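Local structure of glycoside hydrolase family protein (Novosphingobium sp. PP1Y, 6Q2F) at residues Gly149-Gly162 with Gln436-Thr450. The protein is an alpha-L-rhamnosidase, a glycoside hydrolase that probably cleaves terminal alpha-L-rhamnose from glycosides. Numbering follows the deposited sequence.
Sequences GLKKLVWSETTLAG and QHWRVLRLGYSLLGT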
loop_
_atom_site.group_PDB
_atom_site.type_symbol
_atom_site.label_atom_id
_atom_site.label_comp_id
_atom_site.label_asym_id
_atom_site.label_seq_id
_atom_site.Cartn_x
_atom_site.Cartn_y
_atom_site.Cartn_z
ATOM N N GLY A 149 -22.149 -9.526 8.267
ATOM C CA GLY A 149 -21.469 -8.343 7.787
ATOM C C GLY A 149 -20.609 -7.692 8.860
ATOM O O GLY A 149 -20.615 -8.078 10.035
ATOM N N LEU A 150 -19.856 -6.680 8.439
ATOM C CA LEU A 150 -19.033 -5.931 9.378
ATOM C C LEU A 150 -19.916 -5.287 10.439
ATOM O O LEU A 150 -21.005 -4.799 10.142
ATOM C CB LEU A 150 -18.221 -4.870 8.640
ATOM C CG LEU A 150 -17.028 -5.380 7.818
ATOM C CD1 LEU A 150 -16.659 -4.342 6.776
ATOM C CD2 LEU A 150 -15.851 -5.656 8.751
ATOM N N LYS A 151 -19.440 -5.290 11.685
ATOM C CA LYS A 151 -20.237 -4.892 12.840
ATOM C C LYS A 151 -19.534 -3.803 13.641
ATOM O O LYS A 151 -18.309 -3.823 13.805
ATOM C CB LYS A 151 -20.496 -6.066 13.773
ATOM C CG LYS A 151 -21.261 -7.206 13.155
ATOM C CD LYS A 151 -21.133 -8.430 14.050
ATOM C CE LYS A 151 -21.654 -9.668 13.375
ATOM N NZ LYS A 151 -20.695 -10.125 12.330
ATOM N N LYS A 152 -20.329 -2.893 14.199
ATOM C CA LYS A 152 -19.855 -1.875 15.123
ATOM C C LYS A 152 -20.634 -1.990 16.425
ATOM O O LYS A 152 -21.827 -2.310 16.424
ATOM C CB LYS A 152 -20.059 -0.463 14.560
ATOM C CG LYS A 152 -21.536 -0.215 14.201
ATOM C CD LYS A 152 -21.876 1.228 14.112
ATOM C CE LYS A 152 -23.376 1.401 14.008
ATOM N NZ LYS A 152 -23.964 0.738 12.822
ATOM N N LEU A 153 -19.959 -1.682 17.528
ATOM C CA LEU A 153 -20.603 -1.682 18.834
ATOM C C LEU A 153 -21.559 -0.493 18.958
ATOM O O LEU A 153 -21.249 0.617 18.522
ATOM C CB LEU A 153 -19.530 -1.636 19.931
ATOM C CG LEU A 153 -19.889 -1.995 21.378
ATOM C CD1 LEU A 153 -20.226 -3.473 21.517
ATOM C CD2 LEU A 153 -18.749 -1.609 22.325
ATOM N N VAL A 154 -22.738 -0.736 19.549
ATOM C CA VAL A 154 -23.732 0.302 19.822
ATOM C C VAL A 154 -24.285 0.045 21.216
ATOM O O VAL A 154 -24.114 -1.034 21.785
ATOM C CB VAL A 154 -24.894 0.333 18.796
ATOM C CG1 VAL A 154 -24.424 0.881 17.432
ATOM C CG2 VAL A 154 -25.469 -1.050 18.641
ATOM N N TRP A 155 -24.978 1.041 21.767
ATOM C CA TRP A 155 -25.404 0.894 23.153
ATOM C C TRP A 155 -26.543 1.840 23.469
ATOM O O TRP A 155 -26.690 2.891 22.840
ATOM C CB TRP A 155 -24.249 1.152 24.133
ATOM C CG TRP A 155 -23.626 2.491 23.942
ATOM C CD1 TRP A 155 -23.961 3.648 24.574
ATOM C CD2 TRP A 155 -22.558 2.812 23.045
ATOM N NE1 TRP A 155 -23.169 4.679 24.119
ATOM C CE2 TRP A 155 -22.297 4.187 23.180
ATOM C CE3 TRP A 155 -21.804 2.069 22.142
ATOM C CZ2 TRP A 155 -21.299 4.843 22.445
ATOM C CZ3 TRP A 155 -20.808 2.724 21.396
ATOM C CH2 TRP A 155 -20.577 4.101 21.557
ATOM N N SER A 156 -27.339 1.441 24.463
ATOM C CA SER A 156 -28.245 2.324 25.175
ATOM C C SER A 156 -27.822 2.362 26.635
ATOM O O SER A 156 -27.151 1.450 27.127
ATOM C CB SER A 156 -29.701 1.863 25.072
ATOM O OG SER A 156 -29.913 0.752 25.924
ATOM N N GLU A 157 -28.198 3.436 27.304
ATOM C CA GLU A 157 -27.871 3.681 28.687
ATOM C C GLU A 157 -29.051 3.994 29.567
ATOM O O GLU A 157 -29.957 4.670 29.184
ATOM C CB GLU A 157 -27.029 4.895 28.756
ATOM C CG GLU A 157 -25.568 4.671 28.668
ATOM C CD GLU A 157 -24.828 5.874 29.163
ATOM O OE1 GLU A 157 -25.382 6.595 30.033
ATOM O OE2 GLU A 157 -23.704 6.098 28.682
ATOM N N THR A 158 -29.010 3.515 30.783
ATOM C CA THR A 158 -30.104 3.766 31.709
ATOM C C THR A 158 -29.523 3.989 33.098
ATOM O O THR A 158 -28.407 3.560 33.399
ATOM C CB THR A 158 -31.112 2.598 31.703
ATOM O OG1 THR A 158 -31.482 2.301 30.349
ATOM C CG2 THR A 158 -32.372 2.960 32.462
ATOM N N THR A 159 -30.274 4.693 33.936
ATOM C CA THR A 159 -29.893 4.925 35.320
ATOM C C THR A 159 -30.892 4.253 36.254
ATOM O O THR A 159 -32.084 4.154 35.942
ATOM C CB THR A 159 -29.814 6.417 35.632
ATOM O OG1 THR A 159 -31.045 7.042 35.263
ATOM C CG2 THR A 159 -28.672 7.064 34.852
ATOM N N LEU A 160 -30.391 3.789 37.403
ATOM C CA LEU A 160 -31.199 3.151 38.437
ATOM C C LEU A 160 -30.758 3.641 39.808
ATOM O O LEU A 160 -29.639 4.130 39.983
ATOM C CB LEU A 160 -31.081 1.626 38.403
ATOM C CG LEU A 160 -31.799 0.895 37.283
ATOM C CD1 LEU A 160 -31.616 -0.603 37.480
ATOM C CD2 LEU A 160 -33.272 1.287 37.290
ATOM N N ALA A 161 -31.642 3.456 40.795
ATOM C CA ALA A 161 -31.434 3.938 42.159
ATOM C C ALA A 161 -30.548 3.020 43.003
ATOM O O ALA A 161 -29.613 3.490 43.658
ATOM C CB ALA A 161 -32.784 4.131 42.855
ATOM N N GLY A 162 -30.833 1.721 43.024
ATOM C CA GLY A 162 -30.139 0.850 43.958
ATOM C C GLY A 162 -30.903 0.706 45.258
ATOM O O GLY A 162 -30.892 1.608 46.100
ATOM N N GLN A 436 -24.709 8.181 44.889
ATOM C CA GLN A 436 -24.165 7.171 43.983
ATOM C C GLN A 436 -25.333 6.366 43.432
ATOM O O GLN A 436 -26.043 5.709 44.202
ATOM C CB GLN A 436 -23.183 6.265 44.724
ATOM C CG GLN A 436 -21.868 6.007 44.023
ATOM C CD GLN A 436 -20.859 5.323 44.934
ATOM O OE1 GLN A 436 -20.554 5.820 46.018
ATOM N NE2 GLN A 436 -20.342 4.176 44.497
ATOM N N HIS A 437 -25.544 6.408 42.119
ATOM C CA HIS A 437 -26.602 5.620 41.498
ATOM C C HIS A 437 -26.017 4.593 40.535
ATOM O O HIS A 437 -24.806 4.542 40.290
ATOM C CB HIS A 437 -27.623 6.520 40.788
ATOM C CG HIS A 437 -27.090 7.236 39.586
ATOM N ND1 HIS A 437 -26.420 8.438 39.672
ATOM C CD2 HIS A 437 -27.172 6.944 38.265
ATOM C CE1 HIS A 437 -26.091 8.844 38.458
ATOM N NE2 HIS A 437 -26.538 7.957 37.586
ATOM N N TRP A 438 -26.902 3.750 40.006
ATOM C CA TRP A 438 -26.518 2.698 39.076
ATOM C C TRP A 438 -26.615 3.180 37.636
ATOM O O TRP A 438 -27.523 3.934 37.273
ATOM C CB TRP A 438 -27.395 1.457 39.257
ATOM C CG TRP A 438 -26.997 0.593 40.411
ATOM C CD1 TRP A 438 -27.614 0.507 41.631
ATOM C CD2 TRP A 438 -25.884 -0.309 40.459
ATOM N NE1 TRP A 438 -26.951 -0.397 42.432
ATOM C CE2 TRP A 438 -25.884 -0.907 41.737
ATOM C CE3 TRP A 438 -24.889 -0.669 39.548
ATOM C CZ2 TRP A 438 -24.929 -1.844 42.118
ATOM C CZ3 TRP A 438 -23.938 -1.599 39.932
ATOM C CH2 TRP A 438 -23.967 -2.177 41.203
ATOM N N ARG A 439 -25.739 2.654 36.815
ATOM C CA ARG A 439 -25.778 2.907 35.413
ATOM C C ARG A 439 -25.820 1.555 34.769
ATOM O O ARG A 439 -25.027 0.721 35.053
ATOM C CB ARG A 439 -24.553 3.640 34.985
ATOM C CG ARG A 439 -24.679 4.318 33.661
ATOM C CD ARG A 439 -23.824 5.532 33.746
ATOM N NE ARG A 439 -23.362 5.963 32.467
ATOM C CZ ARG A 439 -22.355 6.802 32.308
ATOM N NH1 ARG A 439 -21.713 7.290 33.355
ATOM N NH2 ARG A 439 -22.001 7.166 31.089
ATOM N N VAL A 440 -26.777 1.373 33.888
ATOM C CA VAL A 440 -26.928 0.130 33.202
ATOM C C VAL A 440 -26.675 0.368 31.734
ATOM O O VAL A 440 -27.305 1.171 31.110
ATOM C CB VAL A 440 -28.311 -0.451 33.404
ATOM C CG1 VAL A 440 -28.412 -1.815 32.779
ATOM C CG2 VAL A 440 -28.621 -0.513 34.871
ATOM N N LEU A 441 -25.734 -0.387 31.219
ATOM C CA LEU A 441 -25.320 -0.291 29.858
ATOM C C LEU A 441 -25.743 -1.499 29.073
ATOM O O LEU A 441 -25.394 -2.600 29.401
ATOM C CB LEU A 441 -23.814 -0.184 29.866
ATOM C CG LEU A 441 -23.039 0.222 28.654
ATOM C CD1 LEU A 441 -23.792 1.278 27.918
ATOM C CD2 LEU A 441 -21.722 0.774 29.099
ATOM N N ARG A 442 -26.504 -1.264 28.026
ATOM C CA ARG A 442 -26.920 -2.336 27.189
ATOM C C ARG A 442 -26.107 -2.212 25.918
ATOM O O ARG A 442 -26.263 -1.295 25.156
ATOM C CB ARG A 442 -28.404 -2.310 26.895
ATOM C CG ARG A 442 -28.829 -3.457 26.018
ATOM C CD ARG A 442 -30.323 -3.548 25.874
ATOM N NE ARG A 442 -30.723 -4.554 24.925
ATOM C CZ ARG A 442 -31.961 -4.731 24.519
ATOM N NH1 ARG A 442 -32.919 -3.966 24.978
ATOM N NH2 ARG A 442 -32.239 -5.667 23.645
ATOM N N LEU A 443 -25.236 -3.177 25.719
ATOM C CA LEU A 443 -24.379 -3.216 24.552
ATOM C C LEU A 443 -25.010 -4.105 23.493
ATOM O O LEU A 443 -25.543 -5.175 23.803
ATOM C CB LEU A 443 -22.993 -3.740 24.922
ATOM C CG LEU A 443 -22.302 -2.963 26.033
ATOM C CD1 LEU A 443 -20.965 -3.620 26.351
ATOM C CD2 LEU A 443 -22.109 -1.521 25.604
ATOM N N GLY A 444 -24.944 -3.659 22.248
ATOM C CA GLY A 444 -25.344 -4.489 21.132
ATOM C C GLY A 444 -24.418 -4.229 19.974
ATOM O O GLY A 444 -23.411 -3.527 20.126
ATOM N N TYR A 445 -24.725 -4.799 18.816
ATOM C CA TYR A 445 -24.010 -4.432 17.608
ATOM C C TYR A 445 -25.000 -4.222 16.474
ATOM O O TYR A 445 -26.155 -4.666 16.519
ATOM C CB TYR A 445 -22.948 -5.481 17.215
ATOM C CG TYR A 445 -23.492 -6.802 16.712
ATOM C CD1 TYR A 445 -23.924 -6.947 15.390
ATOM C CD2 TYR A 445 -23.560 -7.911 17.556
ATOM C CE1 TYR A 445 -24.417 -8.162 14.928
ATOM C CE2 TYR A 445 -24.039 -9.128 17.102
ATOM C CZ TYR A 445 -24.470 -9.249 15.791
ATOM O OH TYR A 445 -24.957 -10.461 15.346
ATOM N N SER A 446 -24.519 -3.531 15.453
ATOM C CA SER A 446 -25.286 -3.319 14.240
ATOM C C SER A 446 -24.294 -3.220 13.087
ATOM O O SER A 446 -23.079 -3.263 13.285
ATOM C CB SER A 446 -26.177 -2.088 14.370
ATOM O OG SER A 446 -25.394 -0.914 14.440
ATOM N N LEU A 447 -24.818 -3.103 11.874
ATOM C CA LEU A 447 -24.008 -3.208 10.666
ATOM C C LEU A 447 -23.372 -1.880 10.265
ATOM O O LEU A 447 -23.950 -0.804 10.446
ATOM C CB LEU A 447 -24.861 -3.734 9.513
ATOM C CG LEU A 447 -25.447 -5.124 9.764
ATOM C CD1 LEU A 447 -26.069 -5.647 8.494
ATOM C CD2 LEU A 447 -24.349 -6.082 10.295
ATOM N N LEU A 448 -22.156 -1.977 9.712
ATOM C CA LEU A 448 -21.564 -0.859 8.980
ATOM C C LEU A 448 -22.270 -0.631 7.648
ATOM O O LEU A 448 -22.415 0.512 7.202
ATOM C CB LEU A 448 -20.087 -1.127 8.711
ATOM C CG LEU A 448 -19.034 -0.349 9.478
ATOM C CD1 LEU A 448 -19.176 -0.657 10.951
ATOM C CD2 LEU A 448 -17.641 -0.753 8.958
ATOM N N GLY A 449 -22.669 -1.715 6.981
ATOM C CA GLY A 449 -23.277 -1.660 5.674
ATOM C C GLY A 449 -22.329 -1.612 4.501
ATOM O O GLY A 449 -22.798 -1.565 3.358
ATOM N N THR A 450 -21.017 -1.625 4.729
ATOM C CA THR A 450 -20.120 -1.492 3.592
ATOM C C THR A 450 -20.145 -2.752 2.730
ATOM O O THR A 450 -20.436 -3.860 3.184
ATOM C CB THR A 450 -18.686 -1.187 4.032
ATOM O OG1 THR A 450 -18.274 -2.140 5.010
ATOM C CG2 THR A 450 -18.626 0.222 4.630
HETATM O O HOH W 1 -20.243 -5.177 5.631
HETATM O O HOH W 2 -21.941 -4.356 7.640
HETATM O O HOH W 3 -29.422 0.499 29.132
#
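K151 lies along Y445, its CD over one face of the ring, 3.6 Å from the centroid, a CH-pi contact at the buried end of the antiparallel pair 151-160 and 436-447. Beyond the ring, K151 NZ turns to G149 O and forms a salt bridge with D465. Next door, K152 bends at its last torsion (chi4 -60°) and NZ donates to S446 OG at 2.7 Å; G178 O and T176 O also accept from it. Packing stays close at the middle, where W155 CB meets L443 CD2 at 3.7 Å. G444 N donates a nearly straight hydrogen bond to V154 O. Toward H437 the face carrying E157, R439 and T159 is the open one, while W438 and V440 on the other face stay buried. R439 NH2 forms a salt bridge with E157 OE2 at 3.1 Å, in the guanidinium plane but above the carboxylate plane; the second bond, NE to OE1, is weak. A leucine in place of R439 would probably leave the E157 carboxylate without its cross-strand charge and free to swing into solvent. Strand 151-160 edges a four-stranded antiparallel sheet. The pairing thus rests on main-chain bonds and buried, multiply bonded lysines; the solvent-side salt bridge is probably an addition, not its basis.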